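Local structure of N2152 (Neocallimastix frontalis, 5U22) at residues Pro70-Asn75 with Arg125-Asp130; His252-Gln257 with Ile376-Lys381; Asp296-Ala301 with Asp382-Gly387. The protein probably hydrolyses glycosidic bonds of rare arabinosyl substrates, as a family 39 glycoside hydrolase built from a TIM barrel and a beta sandwich. One frame throughout, in Å; residues are numbered along the deposited sequence.

Contact 1: Pro70-Asn75 with Arg125-Asp130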
loop_
_atom_site.group_PDB
_atom_site.type_symbol
_atom_site.label_atom_id
_atom_site.label_comp_id
_atom_site.label_asym_id
_atom_site.label_seq_id
_atom_site.Cartn_x
_atom_site.Cartn_y
_atom_site.Cartn_z
ATOM N N PRO A 70 1.977 4.254 15.099
ATOM C CA PRO A 70 3.064 4.231 16.084
ATOM C C PRO A 70 2.732 3.346 17.272
ATOM O O PRO A 70 1.590 3.289 17.729
ATOM C CB PRO A 70 3.166 5.697 16.521
ATOM C CG PRO A 70 1.740 6.231 16.319
ATOM C CD PRO A 70 1.315 5.573 15.027
ATOM N N ALA A 71 3.765 2.685 17.812
ATOM C CA ALA A 71 3.550 1.842 18.987
ATOM C C ALA A 71 3.072 2.658 20.187
ATOM O O ALA A 71 2.306 2.150 21.015
ATOM C CB ALA A 71 4.834 1.074 19.335
ATOM N N ARG A 72 3.518 3.914 20.302
ATOM C CA ARG A 72 3.070 4.827 21.344
ATOM C C ARG A 72 2.819 6.199 20.736
ATOM O O ARG A 72 3.424 6.566 19.729
ATOM C CB ARG A 72 4.100 4.963 22.469
ATOM C CG ARG A 72 4.422 3.678 23.188
ATOM C CD ARG A 72 3.234 3.164 23.991
ATOM N NE ARG A 72 3.671 2.278 25.063
ATOM C CZ ARG A 72 2.878 1.490 25.790
ATOM N NH1 ARG A 72 1.572 1.425 25.570
ATOM N NH2 ARG A 72 3.409 0.760 26.761
ATOM N N ALA A 73 1.917 6.953 21.353
ATOM C CA ALA A 73 1.664 8.327 20.947
ATOM C C ALA A 73 1.492 9.189 22.190
ATOM O O ALA A 73 1.166 8.695 23.273
ATOM C CB ALA A 73 0.419 8.435 20.050
ATOM N N GLY A 74 1.679 10.491 22.019
ATOM C CA GLY A 74 1.475 11.393 23.137
ATOM C C GLY A 74 2.759 11.941 23.719
ATOM O O GLY A 74 3.758 12.091 23.012
ATOM N N ASN A 75 2.743 12.239 25.018
ATOM C CA ASN A 75 3.871 12.896 25.664
ATOM C C ASN A 75 5.158 12.109 25.478
ATOM O O ASN A 75 5.237 10.930 25.831
ATOM C CB ASN A 75 3.586 13.071 27.154
ATOM C CG ASN A 75 4.667 13.862 27.848
ATOM O OD1 ASN A 75 4.851 15.040 27.564
ATOM N ND2 ASN A 75 5.392 13.222 28.755
ATOM N N ARG A 125 9.352 -3.426 26.152
ATOM C CA ARG A 125 8.728 -4.381 27.070
ATOM C C ARG A 125 7.394 -3.864 27.581
ATOM O O ARG A 125 6.418 -4.616 27.670
ATOM C CB ARG A 125 9.639 -4.673 28.259
ATOM C CG ARG A 125 10.837 -5.528 27.967
ATOM C CD ARG A 125 11.647 -5.701 29.260
ATOM N NE ARG A 125 12.935 -6.324 29.007
ATOM C CZ ARG A 125 13.088 -7.624 28.790
ATOM N NH1 ARG A 125 12.030 -8.422 28.776
ATOM N NH2 ARG A 125 14.292 -8.128 28.577
ATOM N N SER A 126 7.347 -2.588 27.970
ATOM C CA SER A 126 6.089 -2.001 28.415
ATOM C C SER A 126 5.043 -2.035 27.308
ATOM O O SER A 126 3.873 -2.341 27.567
ATOM C CB SER A 126 6.309 -0.567 28.896
ATOM O OG SER A 126 5.071 0.047 29.204
ATOM N N PHE A 127 5.444 -1.752 26.060
ATOM C CA PHE A 127 4.473 -1.806 24.971
ATOM C C PHE A 127 3.961 -3.228 24.767
ATOM O O PHE A 127 2.757 -3.444 24.580
ATOM C CB PHE A 127 5.056 -1.285 23.659
ATOM C CG PHE A 127 4.181 -1.611 22.489
ATOM C CD1 PHE A 127 3.003 -0.902 22.284
ATOM C CD2 PHE A 127 4.459 -2.703 21.674
ATOM C CE1 PHE A 127 2.142 -1.246 21.245
ATOM C CE2 PHE A 127 3.601 -3.054 20.632
ATOM C CZ PHE A 127 2.440 -2.324 20.420
ATOM N N ILE A 128 4.869 -4.210 24.776
ATOM C CA ILE A 128 4.466 -5.593 24.517
ATOM C C ILE A 128 3.537 -6.100 25.610
ATOM O O ILE A 128 2.594 -6.855 25.345
ATOM C CB ILE A 128 5.704 -6.485 24.362
ATOM C CG1 ILE A 128 6.437 -6.104 23.078
ATOM C CG2 ILE A 128 5.307 -7.947 24.298
ATOM C CD1 ILE A 128 5.577 -6.234 21.837
ATOM N N ASN A 129 3.782 -5.696 26.852
ATOM C CA ASN A 129 2.852 -6.025 27.928
ATOM C C ASN A 129 1.454 -5.484 27.633
ATOM O O ASN A 129 0.457 -6.209 27.752
ATOM C CB ASN A 129 3.375 -5.479 29.250
ATOM C CG ASN A 129 2.378 -5.640 30.377
ATOM O OD1 ASN A 129 2.194 -6.741 30.904
ATOM N ND2 ASN A 129 1.731 -4.543 30.762
ATOM N N ASP A 130 1.362 -4.206 27.243
ATOM C CA ASP A 130 0.058 -3.623 26.933
ATOM C C ASP A 130 -0.564 -4.282 25.714
ATOM O O ASP A 130 -1.787 -4.463 25.656
ATOM C CB ASP A 130 0.186 -2.118 26.704
ATOM C CG ASP A 130 0.588 -1.367 27.959
ATOM O OD1 ASP A 130 0.483 -1.948 29.062
ATOM O OD2 ASP A 130 0.998 -0.194 27.847
#

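Contact 2: His252-Gln257 with Ile376-Lys381. With EDO (1,2-ethanediol), chain C.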
loop_
_atom_site.group_PDB
_atom_site.type_symbol
_atom_site.label_atom_id
_atom_site.label_comp_id
_atom_site.label_asym_id
_atom_site.label_seq_id
_atom_site.Cartn_x
_atom_site.Cartn_y
_atom_site.Cartn_z
ATOM N N HIS A 252 5.274 15.113 -3.172
ATOM C CA HIS A 252 4.445 14.823 -1.998
ATOM C C HIS A 252 2.992 15.231 -2.206
ATOM O O HIS A 252 2.091 14.672 -1.575
ATOM C CB HIS A 252 4.970 15.563 -0.762
ATOM C CG HIS A 252 6.402 15.277 -0.417
ATOM N ND1 HIS A 252 7.065 15.955 0.586
ATOM C CD2 HIS A 252 7.294 14.394 -0.927
ATOM C CE1 HIS A 252 8.301 15.496 0.682
ATOM N NE2 HIS A 252 8.471 14.562 -0.237
ATOM N N ASP A 253 2.749 16.247 -3.036
ATOM C CA ASP A 253 1.391 16.739 -3.223
ATOM C C ASP A 253 0.497 15.745 -3.958
ATOM O O ASP A 253 -0.721 15.942 -3.994
ATOM C CB ASP A 253 1.421 18.073 -3.970
ATOM C CG ASP A 253 2.051 19.179 -3.155
ATOM O OD1 ASP A 253 1.995 19.109 -1.902
ATOM O OD2 ASP A 253 2.592 20.128 -3.769
ATOM N N LEU A 254 1.066 14.696 -4.534
ATOM C CA LEU A 254 0.295 13.663 -5.216
ATOM C C LEU A 254 -0.079 12.505 -4.295
ATOM O O LEU A 254 -0.645 11.509 -4.769
ATOM C CB LEU A 254 1.076 13.132 -6.424
ATOM C CG LEU A 254 1.487 14.132 -7.518
ATOM C CD1 LEU A 254 1.626 13.444 -8.877
ATOM C CD2 LEU A 254 0.555 15.336 -7.611
ATOM N N GLU A 255 0.232 12.608 -3.005
ATOM C CA GLU A 255 -0.232 11.622 -2.039
ATOM C C GLU A 255 -1.746 11.494 -2.141
ATOM O O GLU A 255 -2.467 12.496 -2.145
ATOM C CB GLU A 255 0.179 12.047 -0.620
ATOM C CG GLU A 255 -0.002 10.983 0.453
ATOM C CD GLU A 255 0.352 11.501 1.833
ATOM O OE1 GLU A 255 -0.567 11.975 2.549
ATOM O OE2 GLU A 255 1.558 11.473 2.179
ATOM N N GLY A 256 -2.227 10.261 -2.274
ATOM C CA GLY A 256 -3.659 10.085 -2.422
ATOM C C GLY A 256 -4.261 10.517 -3.745
ATOM O O GLY A 256 -5.488 10.511 -3.875
ATOM N N GLN A 257 -3.460 10.891 -4.735
ATOM C CA GLN A 257 -4.038 11.268 -6.028
ATOM C C GLN A 257 -4.432 10.021 -6.810
ATOM O O GLN A 257 -3.631 9.082 -6.907
ATOM C CB GLN A 257 -3.042 12.096 -6.849
ATOM C CG GLN A 257 -3.588 12.551 -8.214
ATOM C CD GLN A 257 -2.485 12.871 -9.198
ATOM O OE1 GLN A 257 -1.763 11.977 -9.638
ATOM N NE2 GLN A 257 -2.341 14.155 -9.549
ATOM N N ILE A 376 -12.714 9.646 -12.000
ATOM C CA ILE A 376 -12.737 10.447 -10.785
ATOM C C ILE A 376 -11.688 11.530 -10.978
ATOM O O ILE A 376 -10.500 11.231 -11.148
ATOM C CB ILE A 376 -12.488 9.611 -9.521
ATOM C CG1 ILE A 376 -12.515 10.510 -8.284
ATOM C CG2 ILE A 376 -11.177 8.785 -9.601
ATOM C CD1 ILE A 376 -13.913 10.995 -7.961
ATOM N N ASP A 377 -12.127 12.783 -11.021
ATOM C CA ASP A 377 -11.198 13.864 -11.303
ATOM C C ASP A 377 -10.569 14.376 -10.012
ATOM O O ASP A 377 -11.128 14.250 -8.921
ATOM C CB ASP A 377 -11.893 15.014 -12.040
ATOM C CG ASP A 377 -12.304 14.637 -13.450
ATOM O OD1 ASP A 377 -11.663 13.740 -14.039
ATOM O OD2 ASP A 377 -13.268 15.237 -13.965
ATOM N N TRP A 378 -9.396 14.983 -10.157
ATOM C CA TRP A 378 -8.617 15.460 -9.023
ATOM C C TRP A 378 -8.139 16.876 -9.290
ATOM O O TRP A 378 -7.659 17.165 -10.391
ATOM C CB TRP A 378 -7.433 14.523 -8.795
ATOM C CG TRP A 378 -6.386 14.966 -7.845
ATOM C CD1 TRP A 378 -6.273 14.614 -6.529
ATOM C CD2 TRP A 378 -5.244 15.782 -8.142
ATOM N NE1 TRP A 378 -5.136 15.173 -5.985
ATOM C CE2 TRP A 378 -4.490 15.894 -6.953
ATOM C CE3 TRP A 378 -4.791 16.436 -9.289
ATOM C CZ2 TRP A 378 -3.315 16.634 -6.884
ATOM C CZ3 TRP A 378 -3.618 17.171 -9.217
ATOM C CH2 TRP A 378 -2.899 17.266 -8.022
ATOM N N LYS A 379 -8.296 17.755 -8.295
ATOM C CA LYS A 379 -7.725 19.098 -8.292
ATOM C C LYS A 379 -6.562 19.224 -7.322
ATOM O O LYS A 379 -5.516 19.788 -7.664
ATOM C CB LYS A 379 -8.802 20.132 -7.927
ATOM C CG LYS A 379 -9.968 20.195 -8.895
ATOM C CD LYS A 379 -9.961 21.484 -9.682
ATOM C CE LYS A 379 -11.109 21.516 -10.675
ATOM N NZ LYS A 379 -12.404 21.099 -10.044
ATOM N N SER A 380 -6.731 18.719 -6.105
ATOM C CA SER A 380 -5.671 18.689 -5.109
ATOM C C SER A 380 -6.105 17.739 -4.004
ATOM O O SER A 380 -7.277 17.359 -3.910
ATOM C CB SER A 380 -5.390 20.080 -4.530
ATOM O OG SER A 380 -6.382 20.412 -3.578
ATOM N N LYS A 381 -5.142 17.376 -3.157
ATOM C CA LYS A 381 -5.416 16.489 -2.034
ATOM C C LYS A 381 -6.425 17.082 -1.055
ATOM O O LYS A 381 -7.070 16.326 -0.315
ATOM C CB LYS A 381 -4.109 16.169 -1.305
ATOM C CG LYS A 381 -3.643 17.306 -0.402
ATOM C CD LYS A 381 -2.275 17.063 0.217
ATOM C CE LYS A 381 -1.946 18.099 1.301
ATOM N NZ LYS A 381 -2.804 17.993 2.527
HETATM C C1 EDO C . 5.184 18.396 3.003
HETATM O O1 EDO C . 5.218 17.839 1.682
HETATM C C2 EDO C . 6.168 17.634 3.883
HETATM O O2 EDO C . 7.472 17.700 3.288
HETATM O O HOH W 1 -2.354 18.192 -3.711
HETATM O O HOH W 2 -3.130 14.352 -4.189
#

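Contact 3: Asp296-Ala301 with Asp382-Gly387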
loop_
_atom_site.group_PDB
_atom_site.type_symbol
_atom_site.label_atom_id
_atom_site.label_comp_id
_atom_site.label_asym_id
_atom_site.label_seq_id
_atom_site.Cartn_x
_atom_site.Cartn_y
_atom_site.Cartn_z
ATOM N N ASP A 296 -10.659 16.479 7.515
ATOM C CA ASP A 296 -10.927 15.432 8.494
ATOM C C ASP A 296 -12.268 14.744 8.264
ATOM O O ASP A 296 -12.436 13.593 8.676
ATOM C CB ASP A 296 -10.864 16.009 9.911
ATOM C CG ASP A 296 -9.446 16.249 10.368
ATOM O OD1 ASP A 296 -8.553 16.296 9.497
ATOM O OD2 ASP A 296 -9.223 16.388 11.594
ATOM N N THR A 297 -13.211 15.394 7.576
ATOM C CA THR A 297 -14.576 14.905 7.478
ATOM C C THR A 297 -15.063 14.661 6.060
ATOM O O THR A 297 -16.116 14.033 5.893
ATOM C CB THR A 297 -15.540 15.906 8.137
ATOM O OG1 THR A 297 -15.432 17.173 7.467
ATOM C CG2 THR A 297 -15.205 16.072 9.615
ATOM N N GLN A 298 -14.351 15.134 5.043
ATOM C CA GLN A 298 -14.831 15.085 3.669
ATOM C C GLN A 298 -13.938 14.201 2.812
ATOM O O GLN A 298 -12.710 14.256 2.920
ATOM C CB GLN A 298 -14.889 16.481 3.058
ATOM C CG GLN A 298 -15.836 17.428 3.770
ATOM C CD GLN A 298 -15.530 18.859 3.446
ATOM O OE1 GLN A 298 -14.507 19.408 3.874
ATOM N NE2 GLN A 298 -16.407 19.484 2.680
ATOM N N LYS A 299 -14.568 13.426 1.932
ATOM C CA LYS A 299 -13.834 12.593 0.987
ATOM C C LYS A 299 -13.102 13.450 -0.037
ATOM O O LYS A 299 -13.623 14.465 -0.507
ATOM C CB LYS A 299 -14.795 11.652 0.258
ATOM C CG LYS A 299 -15.509 10.638 1.154
ATOM C CD LYS A 299 -16.668 10.005 0.415
ATOM C CE LYS A 299 -17.424 9.032 1.309
ATOM N NZ LYS A 299 -18.527 8.338 0.576
ATOM N N GLY A 300 -11.884 13.038 -0.387
ATOM C CA GLY A 300 -11.206 13.557 -1.554
ATOM C C GLY A 300 -11.359 12.602 -2.729
ATOM O O GLY A 300 -11.943 11.524 -2.615
ATOM N N ALA A 301 -10.826 13.027 -3.879
ATOM C CA ALA A 301 -10.895 12.197 -5.080
ATOM C C ALA A 301 -10.322 10.808 -4.829
ATOM O O ALA A 301 -10.894 9.809 -5.270
ATOM C CB ALA A 301 -10.149 12.869 -6.235
ATOM N N ASP A 382 -6.577 18.413 -1.031
ATOM C CA ASP A 382 -7.452 19.095 -0.082
ATOM C C ASP A 382 -8.758 19.565 -0.715
ATOM O O ASP A 382 -9.522 20.294 -0.070
ATOM C CB ASP A 382 -6.718 20.288 0.555
ATOM C CG ASP A 382 -5.536 19.854 1.418
ATOM O OD1 ASP A 382 -5.539 18.701 1.909
ATOM O OD2 ASP A 382 -4.593 20.645 1.603
ATOM N N THR A 383 -9.028 19.166 -1.957
ATOM C CA THR A 383 -10.259 19.533 -2.642
ATOM C C THR A 383 -11.316 18.465 -2.389
ATOM O O THR A 383 -11.092 17.300 -2.741
ATOM C CB THR A 383 -10.018 19.672 -4.139
ATOM O OG1 THR A 383 -9.035 20.686 -4.371
ATOM C CG2 THR A 383 -11.309 20.041 -4.872
ATOM N N PRO A 384 -12.453 18.794 -1.781
ATOM C CA PRO A 384 -13.491 17.775 -1.592
ATOM C C PRO A 384 -14.019 17.275 -2.930
ATOM O O PRO A 384 -14.039 18.002 -3.927
ATOM C CB PRO A 384 -14.574 18.511 -0.792
ATOM C CG PRO A 384 -13.836 19.616 -0.115
ATOM C CD PRO A 384 -12.796 20.054 -1.105
ATOM N N SER A 385 -14.439 16.010 -2.942
ATOM C CA SER A 385 -14.971 15.361 -4.132
ATOM C C SER A 385 -16.369 14.819 -3.870
ATOM O O SER A 385 -16.636 14.240 -2.808
ATOM C CB SER A 385 -14.068 14.218 -4.585
ATOM O OG SER A 385 -14.604 13.575 -5.725
ATOM N N ASN A 386 -17.261 15.007 -4.838
ATOM C CA ASN A 386 -18.589 14.415 -4.766
ATOM C C ASN A 386 -18.653 13.078 -5.471
ATOM O O ASN A 386 -19.727 12.466 -5.527
ATOM C CB ASN A 386 -19.637 15.363 -5.351
ATOM C CG ASN A 386 -19.735 16.649 -4.574
ATOM O OD1 ASN A 386 -19.850 16.629 -3.347
ATOM N ND2 ASN A 386 -19.655 17.781 -5.276
ATOM N N GLY A 387 -17.535 12.605 -5.999
ATOM C CA GLY A 387 -17.491 11.284 -6.569
ATOM C C GLY A 387 -17.304 11.279 -8.073
ATOM O O GLY A 387 -17.124 12.315 -8.724
HETATM O O HOH W 3 -16.463 15.478 -0.125
HETATM O O HOH W 4 -9.500 15.603 -3.807
#

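Contact 1: Pro70-Asn75 with Arg125-Asp130
Arg-72 reaches from the loop after strand 66-70 to helix 117-134 and ends on one oxygen of Asp-130, in a salt bridge. Both terminal nitrogens grip that atom end-on, NH2 to Asp-130 OD2 at 2.8 Å and NH1 to Asp-130 OD2 at 2.9 Å. OD2 lies almost in the guanidinium plane, yet the two donors reach it differently: Asp-130 OD2 receives NH1 through its anti lone pair, whereas NH2 comes in from above the carboxylate plane. Ser-126 OG also lies near the guanidinium plane, but beyond NH2, 3.0 Å from Arg-72 NH2. One face of the guanidinium rests on the helix at Phe-127, whose CA is 3.3 Å from Arg-72 NH2, with the phenyl plane turned 89° from the guanidinium. A leucine in place of Arg-72 would probably leave Asp-130 without its cationic mate and untie the loop from the helix at its polar end.

Beside this polar end, Ala-71 sets its methyl over the middle of the Phe-127 ring, a CH-pi contact with Ala-71 CB 4.0 Å from the centroid. Phe-127 CG stands anti to the backbone N (chi1 168°), which swings the ring off the helix toward the loop, where Ala-71 O is 3.4 Å from Phe-127 CD1.

Further out, Ile-101 of strand 98-102 touches both Ala-71 and Phe-127, and Val-84 and Ile-85 of helix 84-91 also touch the Phe-127 side chain. Ala-71 is joined to Glu-102 by a backbone hydrogen bond. The arrangement is characteristic of a TIM barrel, in which outer helices lie against the parallel strands and the loops at their ends.

Contact 2: His252-Gln257 with Ile376-Lys381
Gln-257 lies across one face of the Trp-378 indole. With its CG anti to the backbone N (chi1 -179°), Gln-257 lays CG squarely over the five-membered ring, 3.5 Å from that centroid, in a CH-pi contact. Its amide stands upright on the indole, the planes 88° apart, and brings NE2 to 3.3 Å from Trp-378 CZ3 over the six-membered part. The other amide atom, OE1, is turned to the backbone N of Ser-260, so Gln-257 is the N-cap of helix 258-270. Trp-378 in turn sets CG opposite its backbone N (chi1 169°), which carries the indole toward 252-257. Ser-380 N lies over the opposite face of the indole.

The indole lies where the TIM barrel, through the loop after strand 242-247, meets the beta sandwich, through the loop after strand 368-376. Leu-254 crosses the indole at about a right angle, its CD2 4.0 Å from Trp-378 CH2.

No direct hydrogen bond joins the two segments; two waters bridge them. One accepts a hydrogen bond from Trp-378 NE1 at 2.8 Å and donates to the carbonyls of Asp-253 and Glu-255. The second joins Asp-253 O to Lys-381 N. The Glu-255 carboxylate is held by Ser-291, Thr-279 and the backbone N of Trp-281. His-252 ND1 is hydrogen-bonded to a 1,2-ethanediol, probably from the crystallisation liquor, with O1 at 2.9 Å.

Contact 3: Asp296-Ala301 with Asp382-Gly387
The two loops meet through one direct backbone hydrogen bond, from Ser-385 N to Lys-299 O at 3.0 Å and 161°. The same carbonyl oxygen lies 3.5 Å from Pro-384 CA in a CA-H...O contact, and a water donates to it and to Ser-385 O. A second water accepts from Ala-301 N and donates to Thr-383 O at 2.6 Å.

Ser-385 points its CB into the opposing backbone, 3.5 Å from Ala-301 N. A chi1 of 179° turns Ser-385 OG along its own chain, where it accepts from Gly-387 N at 3.1 Å, forming an ST turn. Tyr-304 of helix 301-310 and Ile-376 of strand 368-376 also touch Ser-385. At the outer margin, the Gln-298 side chain passes by Pro-384, its NE2 3.8 Å from Pro-384 CG, while Gln-298 OE1 is hydrogen-bonded to Ser-295 OG.

Between the two segments no charged groups meet: the polar link of barrel to sandwich is main-chain and water-mediated here, so it probably depends largely on the course of the two backbones, with Ser-385 CB and Pro-384 adding close packing.

Contacts 2 and 3 belong to one interface between barrel and sandwich: their centres are 10 Å apart, and the second segments, 376-381 and 382-387, follow one another in the same loop. They also touch, with Asp-377 O 3.2 Å from Ala-301 CB and Ile-376 CD1 3.5 Å from Ser-385 OG. Contact 1 stands apart within the barrel, its centre 33 Å from that of contact 2 and 32 Å from that of contact 3. A bound BTB molecule, which may mark a pocket of the barrel, is about 5 Å from the side chain of Glu-255 in contact 2 and about 14 Å from that of Ala-71 in contact 1.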